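Local coordinates for tetraacyldisaccharide 4'-kinase (Aquifex aeolicus, PDB 4EHX), which probably transfers the gamma-phosphate of ATP to the 4'-position of a tetraacyldisaccharide 1-phosphate at the membrane interface, forming lipid IVA, at residues Ile31-Val36 / Lys145-Leu150; Val67-Arg72 / Val134-Asp139; Glu228-Ser233 / Glu271-Leu276. One frame throughout, in Å; residues are numbered along the deposited sequence. Where two conformers were deposited one is given.

Contact 1. Residues Ile31-Val36 / Lys145-Leu150; sequences IKKLPV and KLHRDL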
ATOM      1  N   ILE A  31       8.619 -20.682 -10.897  1.00 24.72           N
ATOM      2  CA  ILE A  31       8.549 -19.852  -9.706  1.00 23.43           C
ATOM      3  C   ILE A  31       9.966 -19.738  -9.144  1.00 24.78           C
ATOM      4  O   ILE A  31      10.561 -20.738  -8.738  1.00 28.82           O
ATOM      5  CB  ILE A  31       7.561 -20.434  -8.679  1.00 20.56           C
ATOM      6  CG1 ILE A  31       6.149 -20.448  -9.300  1.00 18.49           C
ATOM      7  CG2 ILE A  31       7.568 -19.588  -7.387  1.00 22.22           C
ATOM      8  CD1 ILE A  31       5.087 -21.168  -8.469  1.00 27.17           C
ATOM      9  N   LYS A  32      10.509 -18.524  -9.156  1.00 23.08           N
ATOM     10  CA  LYS A  32      11.897 -18.294  -8.732  1.00 25.69           C
ATOM     11  C   LYS A  32      12.002 -18.111  -7.225  1.00 25.06           C
ATOM     12  O   LYS A  32      11.066 -17.659  -6.591  1.00 22.04           O
ATOM     13  CB  LYS A  32      12.468 -17.086  -9.478  1.00 24.99           C
ATOM     14  CG  LYS A  32      12.319 -17.247 -10.996  1.00 32.90           C
ATOM     15  CD  LYS A  32      12.856 -16.060 -11.779  1.00 41.66           C
ATOM     16  CE  LYS A  32      14.370 -16.075 -11.818  1.00 47.94           C
ATOM     17  NZ  LYS A  32      14.891 -17.441 -12.102  1.00 55.62           N
ATOM     18  N   LYS A  33      13.156 -18.438  -6.654  1.00 23.27           N
ATOM     19  CA  LYS A  33      13.294 -18.436  -5.204  1.00 27.81           C
ATOM     20  C   LYS A  33      14.481 -17.608  -4.754  1.00 26.35           C
ATOM     21  O   LYS A  33      15.622 -17.946  -5.056  1.00 25.62           O
ATOM     22  CB  LYS A  33      13.459 -19.878  -4.712  1.00 30.06           C
ATOM     23  CG  LYS A  33      13.777 -20.007  -3.233  1.00 31.72           C
ATOM     24  CD  LYS A  33      12.545 -19.895  -2.381  1.00 28.67           C
ATOM     25  CE  LYS A  33      12.804 -20.376  -0.951  1.00 28.26           C
ATOM     26  NZ  LYS A  33      13.851 -19.555  -0.255  1.00 27.34           N
ATOM     27  N   LEU A  34      14.221 -16.517  -4.042  1.00 23.55           N
ATOM     28  CA  LEU A  34      15.308 -15.757  -3.411  1.00 21.43           C
ATOM     29  C   LEU A  34      15.836 -16.493  -2.176  1.00 23.82           C
ATOM     30  O   LEU A  34      15.097 -17.247  -1.536  1.00 25.66           O
ATOM     31  CB  LEU A  34      14.837 -14.348  -3.034  1.00 20.62           C
ATOM     32  CG  LEU A  34      14.590 -13.426  -4.233  1.00 23.70           C
ATOM     33  CD1 LEU A  34      13.792 -12.191  -3.802  1.00 21.82           C
ATOM     34  CD2 LEU A  34      15.914 -13.013  -4.898  1.00 24.15           C
ATOM     35  N   PRO A  35      17.131 -16.293  -1.853  1.00 26.94           N
ATOM     36  CA  PRO A  35      17.785 -17.013  -0.751  1.00 30.22           C
ATOM     37  C   PRO A  35      17.530 -16.418   0.632  1.00 37.04           C
ATOM     38  O   PRO A  35      18.158 -16.870   1.585  1.00 34.73           O
ATOM     39  CB  PRO A  35      19.274 -16.902  -1.101  1.00 29.85           C
ATOM     40  CG  PRO A  35      19.377 -15.593  -1.818  1.00 33.77           C
ATOM     41  CD  PRO A  35      18.097 -15.511  -2.646  1.00 24.69           C
ATOM     42  N   VAL A  36      16.654 -15.423   0.752  1.00 22.21           N
ATOM     43  CA  VAL A  36      16.202 -14.995   2.075  1.00 21.03           C
ATOM     44  C   VAL A  36      14.676 -15.038   2.077  1.00 24.76           C
ATOM     45  O   VAL A  36      14.075 -15.130   1.023  1.00 22.92           O
ATOM     46  CB  VAL A  36      16.697 -13.564   2.451  1.00 29.11           C
ATOM     47  CG1 VAL A  36      18.217 -13.514   2.510  1.00 31.32           C
ATOM     48  CG2 VAL A  36      16.157 -12.512   1.470  1.00 23.33           C
ATOM     49  N   LYS A 145       5.514 -15.439 -10.189  1.00 19.13           N
ATOM     50  CA  LYS A 145       6.859 -15.818 -10.611  1.00 18.41           C
ATOM     51  C   LYS A 145       7.860 -15.778  -9.452  1.00 20.38           C
ATOM     52  O   LYS A 145       8.901 -16.418  -9.517  1.00 19.93           O
ATOM     53  CB  LYS A 145       7.354 -14.906 -11.753  1.00 28.22           C
ATOM     54  CG  LYS A 145       8.697 -15.330 -12.361  1.00 48.57           C
ATOM     55  CD  LYS A 145       9.446 -14.177 -13.051  1.00 48.69           C
ATOM     56  CE  LYS A 145       8.585 -13.404 -14.027  1.00 49.33           C
ATOM     57  NZ  LYS A 145       9.422 -12.647 -15.033  1.00 57.19           N
ATOM     58  N   LEU A 146       7.566 -15.010  -8.402  1.00 18.98           N
ATOM     59  CA  LEU A 146       8.467 -14.983  -7.243  1.00 17.71           C
ATOM     60  C   LEU A 146       7.894 -15.759  -6.074  1.00 18.48           C
ATOM     61  O   LEU A 146       6.798 -15.448  -5.592  1.00 20.39           O
ATOM     62  CB  LEU A 146       8.812 -13.544  -6.812  1.00 18.57           C
ATOM     63  CG  LEU A 146       9.684 -13.377  -5.554  1.00 19.95           C
ATOM     64  CD1 LEU A 146      11.030 -14.086  -5.703  1.00 17.79           C
ATOM     65  CD2 LEU A 146       9.927 -11.868  -5.281  1.00 20.07           C
ATOM     66  N   HIS A 147       8.623 -16.779  -5.625  1.00 17.68           N
ATOM     67  CA  HIS A 147       8.189 -17.530  -4.452  1.00 18.11           C
ATOM     68  C   HIS A 147       8.056 -16.596  -3.263  1.00 18.65           C
ATOM     69  O   HIS A 147       8.929 -15.749  -3.044  1.00 20.88           O
ATOM     70  CB  HIS A 147       9.195 -18.620  -4.063  1.00 18.77           C
ATOM     71  CG  HIS A 147       8.856 -19.287  -2.761  1.00 21.86           C
ATOM     72  ND1 HIS A 147       7.815 -20.182  -2.638  1.00 19.99           N
ATOM     73  CD2 HIS A 147       9.371 -19.141  -1.516  1.00 23.64           C
ATOM     74  CE1 HIS A 147       7.716 -20.574  -1.379  1.00 22.26           C
ATOM     75  NE2 HIS A 147       8.650 -19.957  -0.678  1.00 24.63           N
ATOM     76  N   ARG A 148       6.983 -16.752  -2.492  1.00 18.17           N
ATOM     77  CA  ARG A 148       6.909 -16.101  -1.180  1.00 18.06           C
ATOM     78  C   ARG A 148       6.706 -17.147  -0.091  1.00 21.07           C
ATOM     79  O   ARG A 148       5.970 -18.111  -0.268  1.00 20.84           O
ATOM     80  CB  ARG A 148       5.849 -14.971  -1.127  1.00 18.61           C
ATOM     81  CG  ARG A 148       4.369 -15.383  -1.162  1.00 16.29           C
ATOM     82  CD  ARG A 148       3.931 -16.041  -2.490  1.00 16.23           C
ATOM     83  NE  ARG A 148       4.449 -15.293  -3.652  1.00 18.97           N
ATOM     84  CZ  ARG A 148       3.909 -14.185  -4.150  1.00 19.12           C
ATOM     85  NH1 ARG A 148       2.785 -13.695  -3.645  1.00 14.97           N
ATOM     86  NH2 ARG A 148       4.476 -13.579  -5.192  1.00 17.11           N
ATOM     87  N   ASP A 149       7.381 -16.948   1.032  1.00 18.60           N
ATOM     88  CA  ASP A 149       7.297 -17.858   2.171  1.00 21.38           C
ATOM     89  C   ASP A 149       6.056 -17.615   3.031  1.00 23.64           C
ATOM     90  O   ASP A 149       5.608 -18.499   3.773  1.00 22.10           O
ATOM     91  CB  ASP A 149       8.565 -17.713   3.004  1.00 20.91           C
ATOM     92  CG  ASP A 149       9.806 -17.999   2.186  1.00 28.08           C
ATOM     93  OD1 ASP A 149      10.073 -19.201   1.902  1.00 24.73           O
ATOM     94  OD2 ASP A 149      10.499 -17.032   1.800  1.00 26.07           O
ATOM     95  N   LEU A 150       5.503 -16.413   2.924  1.00 20.48           N
ATOM     96  CA  LEU A 150       4.274 -16.075   3.619  1.00 19.39           C
ATOM     97  C   LEU A 150       3.458 -15.168   2.716  1.00 21.38           C
ATOM     98  O   LEU A 150       3.844 -14.018   2.456  1.00 20.71           O
ATOM     99  CB  LEU A 150       4.577 -15.376   4.952  1.00 22.08           C
ATOM    100  CG  LEU A 150       3.370 -14.956   5.816  1.00 23.88           C
ATOM    101  CD1 LEU A 150       2.451 -16.142   6.113  1.00 21.49           C
ATOM    102  CD2 LEU A 150       3.824 -14.312   7.120  1.00 23.79           C
TER
HETATM  103  O   HOH W   1      12.347 -16.986  -0.126  1.00 21.55           O
HETATM  104  O   HOH W   2      12.876 -19.441   2.289  1.00 42.25           O
HETATM  105  O   HOH W   3      11.669 -16.345  -2.822  1.00 18.58           O
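K32 pairs with the other loop through both its backbone polar atoms: its N donates to K145 O at 2.7 Å, and its O takes the N-H of H147 at 2.8 Å, nearly straight at 167°. Beyond this the chains separate and water takes over the bridging: one molecule accepts from L34 N and donates to H147 O. Two more waters lie between the ammonium of K33 and the carboxylate of D149; K33 NZ and D149 OD1 stay 4.4 Å apart, too far for a salt bridge, and D149 OD2 also accepts from V38 N. H147 donates from NE2 to D149 OD1 at 3.0 Å, the oxygen in the ring plane but NE2 above the carboxylate plane. R148 turns back on its own loop, NE and NH2 both gripping L146 O. With CG of K33 turned anti to the backbone N (chi1 173°), its chain runs alongside the imidazole, CD 3.4 Å from H147 CD2. I31 CG2 packs on H147 CB, and the side chains of L34 and L146 cross at about a right angle, CD1 to CD1. An isolated beta bridge with a water-bridged flank thus joins the loops leading into parallel strands 38-43 and 150-156 of the P-loop kinase core.

Contact 2. Residues Val67-Arg72 / Val134-Asp139; sequences VCILSR and VFILDD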
ATOM      1  N   VAL A  67      15.220  -4.928   6.543  1.00 19.82           N
ATOM      2  CA  VAL A  67      14.055  -5.132   5.667  1.00 19.98           C
ATOM      3  C   VAL A  67      14.202  -4.376   4.352  1.00 21.13           C
ATOM      4  O   VAL A  67      14.670  -3.228   4.320  1.00 20.25           O
ATOM      5  CB  VAL A  67      12.771  -4.623   6.380  1.00 22.24           C
ATOM      6  CG1 VAL A  67      11.537  -4.718   5.453  1.00 20.22           C
ATOM      7  CG2 VAL A  67      12.557  -5.364   7.709  1.00 22.46           C
ATOM      8  N   CYS A  68      13.790  -5.007   3.261  1.00 19.89           N
ATOM      9  CA  CYS A  68      13.731  -4.321   1.983  1.00 18.40           C
ATOM     10  C   CYS A  68      12.376  -4.555   1.354  1.00 18.95           C
ATOM     11  O   CYS A  68      11.933  -5.696   1.233  1.00 19.55           O
ATOM     12  CB  CYS A  68      14.841  -4.809   1.046  1.00 17.40           C
ATOM     13  SG  CYS A  68      14.908  -3.953  -0.543  1.00 22.51           S
ATOM     14  N   ILE A  69      11.727  -3.474   0.935  1.00 18.92           N
ATOM     15  CA  ILE A  69      10.472  -3.582   0.191  1.00 18.80           C
ATOM     16  C   ILE A  69      10.780  -3.750  -1.293  1.00 18.31           C
ATOM     17  O   ILE A  69      11.609  -3.031  -1.831  1.00 19.71           O
ATOM     18  CB  ILE A  69       9.630  -2.293   0.316  1.00 21.08           C
ATOM     19  CG1 ILE A  69       9.444  -1.893   1.782  1.00 24.23           C
ATOM     20  CG2 ILE A  69       8.294  -2.441  -0.456  1.00 18.08           C
ATOM     21  CD1 ILE A  69       8.771  -2.927   2.618  1.00 22.78           C
ATOM     22  N   LEU A  70      10.115  -4.700  -1.950  1.00 18.58           N
ATOM     23  CA  LEU A  70      10.223  -4.834  -3.395  1.00 16.93           C
ATOM     24  C   LEU A  70       8.918  -4.337  -3.967  1.00 20.43           C
ATOM     25  O   LEU A  70       7.874  -4.987  -3.810  1.00 19.19           O
ATOM     26  CB  LEU A  70      10.453  -6.306  -3.813  1.00 17.85           C
ATOM     27  CG  LEU A  70      11.700  -6.980  -3.242  1.00 23.14           C
ATOM     28  CD1 LEU A  70      11.801  -8.449  -3.747  1.00 19.75           C
ATOM     29  CD2 LEU A  70      12.952  -6.186  -3.650  1.00 24.44           C
ATOM     30  N   SER A  71       8.986  -3.169  -4.597  1.00 19.41           N
ATOM     31  CA  SER A  71       7.817  -2.504  -5.157  0.50 23.35           C
ATOM     32  C   SER A  71       7.852  -2.563  -6.692  1.00 25.47           C
ATOM     33  O   SER A  71       8.925  -2.625  -7.290  1.00 26.09           O
ATOM     34  CB  SER A  71       7.808  -1.053  -4.666  0.50 23.51           C
ATOM     35  OG  SER A  71       6.527  -0.476  -4.741  0.50 21.54           O
ATOM     36  N   ARG A  72       6.679  -2.526  -7.321  1.00 27.51           N
ATOM     37  CA  ARG A  72       6.583  -2.574  -8.783  1.00 24.85           C
ATOM     38  C   ARG A  72       7.128  -1.336  -9.446  1.00 31.68           C
ATOM     39  O   ARG A  72       7.878  -1.430 -10.421  1.00 33.02           O
ATOM     40  CB  ARG A  72       5.133  -2.770  -9.237  1.00 25.31           C
ATOM     41  CG  ARG A  72       5.010  -3.026 -10.741  1.00 32.17           C
ATOM     42  CD  ARG A  72       3.571  -3.331 -11.140  1.00 36.89           C
ATOM     43  NE  ARG A  72       3.469  -3.730 -12.542  1.00 43.79           N
ATOM     44  CZ  ARG A  72       2.334  -4.087 -13.140  1.00 56.78           C
ATOM     45  NH1 ARG A  72       2.341  -4.439 -14.420  1.00 56.66           N
ATOM     46  NH2 ARG A  72       1.192  -4.094 -12.463  1.00 55.64           N
ATOM     47  N   VAL A 134      15.220  -9.837   4.994  1.00 18.40           N
ATOM     48  CA  VAL A 134      13.866 -10.245   4.609  1.00 19.67           C
ATOM     49  C   VAL A 134      13.313  -9.261   3.592  1.00 20.26           C
ATOM     50  O   VAL A 134      13.627  -8.065   3.646  1.00 20.69           O
ATOM     51  CB  VAL A 134      12.923 -10.338   5.848  1.00 20.28           C
ATOM     52  CG1 VAL A 134      12.878  -8.987   6.615  1.00 18.38           C
ATOM     53  CG2 VAL A 134      11.516 -10.799   5.437  1.00 18.89           C
ATOM     54  N   PHE A 135      12.527  -9.759   2.637  1.00 19.04           N
ATOM     55  CA  PHE A 135      11.838  -8.904   1.681  1.00 19.31           C
ATOM     56  C   PHE A 135      10.344  -8.869   1.936  1.00 20.35           C
ATOM     57  O   PHE A 135       9.741  -9.873   2.315  1.00 18.57           O
ATOM     58  CB  PHE A 135      12.026  -9.408   0.251  1.00 14.47           C
ATOM     59  CG  PHE A 135      13.413  -9.273  -0.247  1.00 21.30           C
ATOM     60  CD1 PHE A 135      13.910  -8.026  -0.600  1.00 17.25           C
ATOM     61  CD2 PHE A 135      14.221 -10.396  -0.392  1.00 19.77           C
ATOM     62  CE1 PHE A 135      15.212  -7.891  -1.087  1.00 21.41           C
ATOM     63  CE2 PHE A 135      15.520 -10.272  -0.875  1.00 20.31           C
ATOM     64  CZ  PHE A 135      16.011  -9.014  -1.226  1.00 23.84           C
ATOM     65  N   ILE A 136       9.748  -7.701   1.722  1.00 19.53           N
ATOM     66  CA  ILE A 136       8.296  -7.604   1.715  1.00 13.62           C
ATOM     67  C   ILE A 136       7.902  -7.175   0.304  1.00 17.20           C
ATOM     68  O   ILE A 136       8.415  -6.178  -0.214  1.00 16.51           O
ATOM     69  CB  ILE A 136       7.786  -6.545   2.720  1.00 16.06           C
ATOM     70  CG1 ILE A 136       8.095  -6.956   4.173  1.00 20.29           C
ATOM     71  CG2 ILE A 136       6.293  -6.297   2.531  1.00 16.21           C
ATOM     72  CD1 ILE A 136       7.945  -5.779   5.160  1.00 17.85           C
ATOM     73  N   LEU A 137       6.999  -7.919  -0.325  1.00 15.09           N
ATOM     74  CA  LEU A 137       6.499  -7.473  -1.614  1.00 16.70           C
ATOM     75  C   LEU A 137       5.313  -6.585  -1.295  1.00 22.75           C
ATOM     76  O   LEU A 137       4.346  -7.016  -0.647  1.00 22.87           O
ATOM     77  CB  LEU A 137       6.015  -8.650  -2.481  1.00 17.40           C
ATOM     78  CG  LEU A 137       6.903  -9.897  -2.564  1.00 20.81           C
ATOM     79  CD1 LEU A 137       6.341 -10.879  -3.625  1.00 22.48           C
ATOM     80  CD2 LEU A 137       8.343  -9.517  -2.920  1.00 23.48           C
ATOM     81  N   ASP A 138       5.370  -5.333  -1.713  1.00 17.76           N
ATOM     82  CA  ASP A 138       4.167  -4.548  -1.578  1.00 23.69           C
ATOM     83  C   ASP A 138       3.384  -4.819  -2.870  1.00 20.84           C
ATOM     84  O   ASP A 138       3.892  -4.683  -3.986  1.00 35.52           O
ATOM     85  CB  ASP A 138       4.438  -3.067  -1.281  1.00 36.89           C
ATOM     86  CG  ASP A 138       4.932  -2.317  -2.476  1.00 41.48           C
ATOM     87  OD1 ASP A 138       5.400  -2.982  -3.409  1.00 41.25           O
ATOM     88  OD2 ASP A 138       4.870  -1.065  -2.480  1.00 32.42           O
ATOM     89  N   ASP A 139       2.165  -5.262  -2.711  1.00 30.01           N
ATOM     90  CA  ASP A 139       1.357  -5.580  -3.860  1.00 21.68           C
ATOM     91  C   ASP A 139       1.936  -6.749  -4.671  1.00 23.23           C
ATOM     92  O   ASP A 139       2.179  -6.641  -5.874  1.00 20.60           O
ATOM     93  CB  ASP A 139       1.154  -4.339  -4.732  1.00 24.75           C
ATOM     94  CG  ASP A 139      -0.064  -4.473  -5.607  1.00 31.97           C
ATOM     95  OD1 ASP A 139      -0.982  -5.194  -5.167  1.00 26.38           O
ATOM     96  OD2 ASP A 139      -0.101  -3.908  -6.719  1.00 35.29           O
TER
HETATM   97  O   HOH W   4       5.673  -5.875  -5.228  1.00 28.70           O
HETATM   98  O   HOH W   5       4.343  -2.782  -5.870  1.00 31.22           O
HETATM   99  O   HOH W   6       1.590  -5.088  -9.192  1.00 54.65           O
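V134 starts the pairing by accepting C68 N at its O (3.1 Å), while its CG1 lies beside V67 CG2, both methyls on the face that also carries I69 and I136. F135 points to the other face. C68 CB and SG lie along the CD1-CE1 side of its ring, the sulfur at the ring edge, and L70 leans over the ring with CD1 4.2 Å from the centroid, an off-centre CH-pi contact. I136 is held by both backbone atoms, its N donating to C68 O and its O accepting L70 N at 2.8 Å. Its side chain meets two neighbours: CD1 touches V67 CG1, and I69 CD1 bends across to I136 CB at 3.8 Å. L137 returns to the F135 face, where its CD2 meets L70 CD1 at 3.7 Å. D138 N makes a longer bond to L70 O, 3.3 Å, from above the carbonyl plane. The CG of D138 sits between backbone N and carbonyl carbon (chi1 74°), which brings the carboxylate to S71: in one of the two modelled conformers of S71, its OG donates to the syn lone pair of D138 OD2 at 2.9 Å. OD1 takes a water that also accepts R72 N. The D138 side chain is about 4 Å from that of K51, predicted to bind ATP, so the strand ends lie next to the probable nucleotide site. D139 turns off to a salt bridge with R171. Strand 67-71 is flanked by 112-116 and strand 134-138 by 38-43, all parallel, while helix 119-130 packs on C68 and F135 through A126.

Contact 3. Residues Glu228-Ser233 / Glu271-Leu276; sequences EVIAFS and EGEIYL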
ATOM      1  N   GLU A 228      -8.475  26.526  12.696  1.00 53.81           N
ATOM      2  CA  GLU A 228      -9.168  26.006  11.521  1.00 57.60           C
ATOM      3  C   GLU A 228      -8.114  25.765  10.444  1.00 55.31           C
ATOM      4  O   GLU A 228      -7.120  26.486  10.375  1.00 49.28           O
ATOM      5  CB  GLU A 228     -10.218  26.994  11.013  1.00 65.17           C
ATOM      6  CG  GLU A 228     -11.374  27.231  11.976  1.00 76.64           C
ATOM      7  CD  GLU A 228     -12.402  28.215  11.436  1.00 84.97           C
ATOM      8  OE1 GLU A 228     -12.061  29.015  10.538  1.00 83.87           O
ATOM      9  OE2 GLU A 228     -13.556  28.186  11.912  1.00 87.74           O
ATOM     10  N   VAL A 229      -8.314  24.753   9.610  1.00 52.05           N
ATOM     11  CA  VAL A 229      -7.312  24.430   8.604  1.00 41.04           C
ATOM     12  C   VAL A 229      -7.836  24.636   7.195  1.00 43.57           C
ATOM     13  O   VAL A 229      -9.044  24.702   6.965  1.00 46.22           O
ATOM     14  CB  VAL A 229      -6.836  22.977   8.729  1.00 41.46           C
ATOM     15  CG1 VAL A 229      -6.276  22.722  10.117  1.00 41.10           C
ATOM     16  CG2 VAL A 229      -7.983  22.028   8.415  1.00 38.58           C
ATOM     17  N   ILE A 230      -6.910  24.739   6.252  1.00 37.18           N
ATOM     18  CA  ILE A 230      -7.244  24.706   4.840  1.00 37.82           C
ATOM     19  C   ILE A 230      -6.849  23.325   4.333  1.00 45.29           C
ATOM     20  O   ILE A 230      -5.692  22.929   4.442  1.00 38.26           O
ATOM     21  CB  ILE A 230      -6.471  25.782   4.064  1.00 36.85           C
ATOM     22  CG1 ILE A 230      -6.870  27.177   4.555  1.00 37.65           C
ATOM     23  CG2 ILE A 230      -6.729  25.648   2.578  1.00 43.96           C
ATOM     24  CD1 ILE A 230      -5.943  28.278   4.095  1.00 44.78           C
ATOM     25  N   ALA A 231      -7.810  22.582   3.804  1.00 37.60           N
ATOM     26  CA  ALA A 231      -7.532  21.237   3.316  1.00 39.91           C
ATOM     27  C   ALA A 231      -7.568  21.190   1.796  1.00 44.70           C
ATOM     28  O   ALA A 231      -8.274  21.975   1.150  1.00 42.02           O
ATOM     29  CB  ALA A 231      -8.520  20.239   3.902  1.00 45.33           C
ATOM     30  N   PHE A 232      -6.807  20.260   1.228  1.00 40.66           N
ATOM     31  CA  PHE A 232      -6.757  20.101  -0.215  1.00 39.94           C
ATOM     32  C   PHE A 232      -6.308  18.704  -0.634  1.00 40.34           C
ATOM     33  O   PHE A 232      -5.627  17.996   0.112  1.00 37.18           O
ATOM     34  CB  PHE A 232      -5.902  21.191  -0.869  1.00 41.37           C
ATOM     35  CG  PHE A 232      -4.430  21.100  -0.557  1.00 36.70           C
ATOM     36  CD1 PHE A 232      -3.594  20.294  -1.320  1.00 38.30           C
ATOM     37  CD2 PHE A 232      -3.877  21.847   0.473  1.00 35.78           C
ATOM     38  CE1 PHE A 232      -2.242  20.214  -1.049  1.00 34.91           C
ATOM     39  CE2 PHE A 232      -2.518  21.774   0.753  1.00 33.80           C
ATOM     40  CZ  PHE A 232      -1.702  20.961  -0.011  1.00 34.03           C
ATOM     41  N   SER A 233      -6.714  18.308  -1.831  1.00 39.43           N
ATOM     42  CA  SER A 233      -6.439  16.968  -2.315  1.00 52.86           C
ATOM     43  C   SER A 233      -6.114  17.005  -3.797  1.00 61.92           C
ATOM     44  O   SER A 233      -6.739  17.741  -4.564  1.00 54.99           O
ATOM     45  CB  SER A 233      -7.634  16.050  -2.058  1.00 61.82           C
ATOM     46  OG  SER A 233      -7.294  14.705  -2.336  1.00 73.85           O
ATOM     47  N   GLU A 271       1.802  31.957   4.574  1.00 30.67           N
ATOM     48  CA  GLU A 271       2.512  31.955   5.844  1.00 36.47           C
ATOM     49  C   GLU A 271       1.504  32.110   6.971  1.00 34.11           C
ATOM     50  O   GLU A 271       0.626  32.981   6.918  1.00 38.31           O
ATOM     51  CB  GLU A 271       3.506  33.122   5.875  1.00 43.71           C
ATOM     52  CG  GLU A 271       4.487  33.106   7.038  1.00 50.28           C
ATOM     53  CD  GLU A 271       5.421  34.316   7.050  1.00 55.04           C
ATOM     54  OE1 GLU A 271       6.377  34.314   7.854  1.00 66.18           O
ATOM     55  OE2 GLU A 271       5.202  35.272   6.273  1.00 38.08           O
ATOM     56  N   GLY A 272       1.617  31.267   7.991  1.00 43.80           N
ATOM     57  CA  GLY A 272       0.765  31.408   9.157  1.00 47.43           C
ATOM     58  C   GLY A 272      -0.494  30.559   9.144  1.00 56.70           C
ATOM     59  O   GLY A 272      -1.182  30.456  10.161  1.00 58.94           O
ATOM     60  N   GLU A 273      -0.815  29.956   8.003  1.00 39.95           N
ATOM     61  CA  GLU A 273      -1.971  29.064   7.944  1.00 35.68           C
ATOM     62  C   GLU A 273      -1.506  27.616   8.057  1.00 28.95           C
ATOM     63  O   GLU A 273      -0.347  27.301   7.767  1.00 31.71           O
ATOM     64  CB  GLU A 273      -2.783  29.267   6.659  1.00 37.96           C
ATOM     65  CG  GLU A 273      -3.340  30.674   6.466  1.00 43.65           C
ATOM     66  CD  GLU A 273      -4.587  30.953   7.301  1.00 55.00           C
ATOM     67  OE1 GLU A 273      -5.252  29.985   7.720  1.00 44.36           O
ATOM     68  OE2 GLU A 273      -4.905  32.144   7.535  1.00 56.58           O
ATOM     69  N   ILE A 274      -2.415  26.744   8.487  1.00 29.83           N
ATOM     70  CA  ILE A 274      -2.151  25.313   8.544  1.00 30.59           C
ATOM     71  C   ILE A 274      -2.937  24.583   7.469  1.00 30.79           C
ATOM     72  O   ILE A 274      -4.125  24.829   7.291  1.00 39.58           O
ATOM     73  CB  ILE A 274      -2.526  24.718   9.909  1.00 35.93           C
ATOM     74  CG1 ILE A 274      -1.706  25.394  11.010  1.00 43.25           C
ATOM     75  CG2 ILE A 274      -2.314  23.190   9.900  1.00 33.10           C
ATOM     76  CD1 ILE A 274      -2.072  24.946  12.410  1.00 57.37           C
ATOM     77  N   TYR A 275      -2.257  23.691   6.752  1.00 33.28           N
ATOM     78  CA  TYR A 275      -2.883  22.930   5.680  1.00 33.62           C
ATOM     79  C   TYR A 275      -2.885  21.443   5.998  1.00 33.70           C
ATOM     80  O   TYR A 275      -1.946  20.919   6.608  1.00 29.48           O
ATOM     81  CB  TYR A 275      -2.160  23.149   4.345  1.00 27.37           C
ATOM     82  CG  TYR A 275      -2.174  24.586   3.876  1.00 35.42           C
ATOM     83  CD1 TYR A 275      -1.266  25.503   4.372  1.00 28.10           C
ATOM     84  CD2 TYR A 275      -3.102  25.020   2.942  1.00 28.61           C
ATOM     85  CE1 TYR A 275      -1.283  26.831   3.955  1.00 27.76           C
ATOM     86  CE2 TYR A 275      -3.127  26.337   2.517  1.00 30.71           C
ATOM     87  CZ  TYR A 275      -2.216  27.237   3.028  1.00 27.23           C
ATOM     88  OH  TYR A 275      -2.251  28.535   2.597  1.00 34.10           O
ATOM     89  N   LEU A 276      -3.947  20.776   5.564  1.00 30.53           N
ATOM     90  CA  LEU A 276      -4.025  19.318   5.599  1.00 27.42           C
ATOM     91  C   LEU A 276      -4.228  18.798   4.191  1.00 34.29           C
ATOM     92  O   LEU A 276      -5.003  19.362   3.421  1.00 38.29           O
ATOM     93  CB  LEU A 276      -5.181  18.851   6.489  1.00 31.25           C
ATOM     94  CG  LEU A 276      -5.053  19.264   7.954  1.00 41.58           C
ATOM     95  CD1 LEU A 276      -6.134  18.597   8.792  1.00 42.83           C
ATOM     96  CD2 LEU A 276      -3.662  18.910   8.465  1.00 39.89           C
TER
HETATM   97  O   HOH W   7      -4.962  27.821   9.287  1.00 43.33           O
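I230 and Y275 run side by side off the same face of two parallel strands, and the aliphatic chain fills the hollow beside the phenol. I230 CB lies 3.6 Å from Y275 CD2, CG2 is similarly close to CE2, and CD1 reaches on to the hydroxyl end of the ring. That hydroxyl accepts from E270 N. F232, with CG between backbone N and carbonyl carbon (chi1 68°), closes the next side of Y275: its CE2 edge meets Y275 CB at 3.9 Å. Replacing Y275 with an alanine would probably open a gap beside I230, where the ring lay, and leave E270 N without its acceptor. V229 points toward the other strand and fits between I274 and L276, CG1 against I274 CG2 at 4.0 Å and CG2 against L276 CD1 at 3.9 Å, while the small A231 lies opposite L276. Three backbone bonds near 3.0 Å hold the register: I230 N to I274 O, L276 N to I230 O, and F232 N to L276 O. Where the segments begin to pair, one water ties E228 O, E273 OE1 and I274 N together, and E273 also salt-bridges K253. Strand 229-233 lies between 252-257 and 275-277; 291-300 follows beyond 275-277, and helix 237-248 packs L245 onto A231 and L276.

From the N terminus, the chain passes helix 7-25 and enters contact 1 at 31-36, then runs through strand 38-43 to 67-72. Contact 2 closes first, when 134-139 comes back beside 67-72; contact 1 closes soon after at 145-150, so contact 2 nests inside its loop. Their centres are about 12 Å apart and they touch, V36 and L34 packing on F135 and L146 on L137. Together they join the strands of the kinase core to the loops at their margin. Contact 3 follows in series, its loop opening at 228-233 and closing at 271-276. Its centre lies about 34 Å from that of contact 2, across the chain's centre, where it ties strand 229-233 to 275-277.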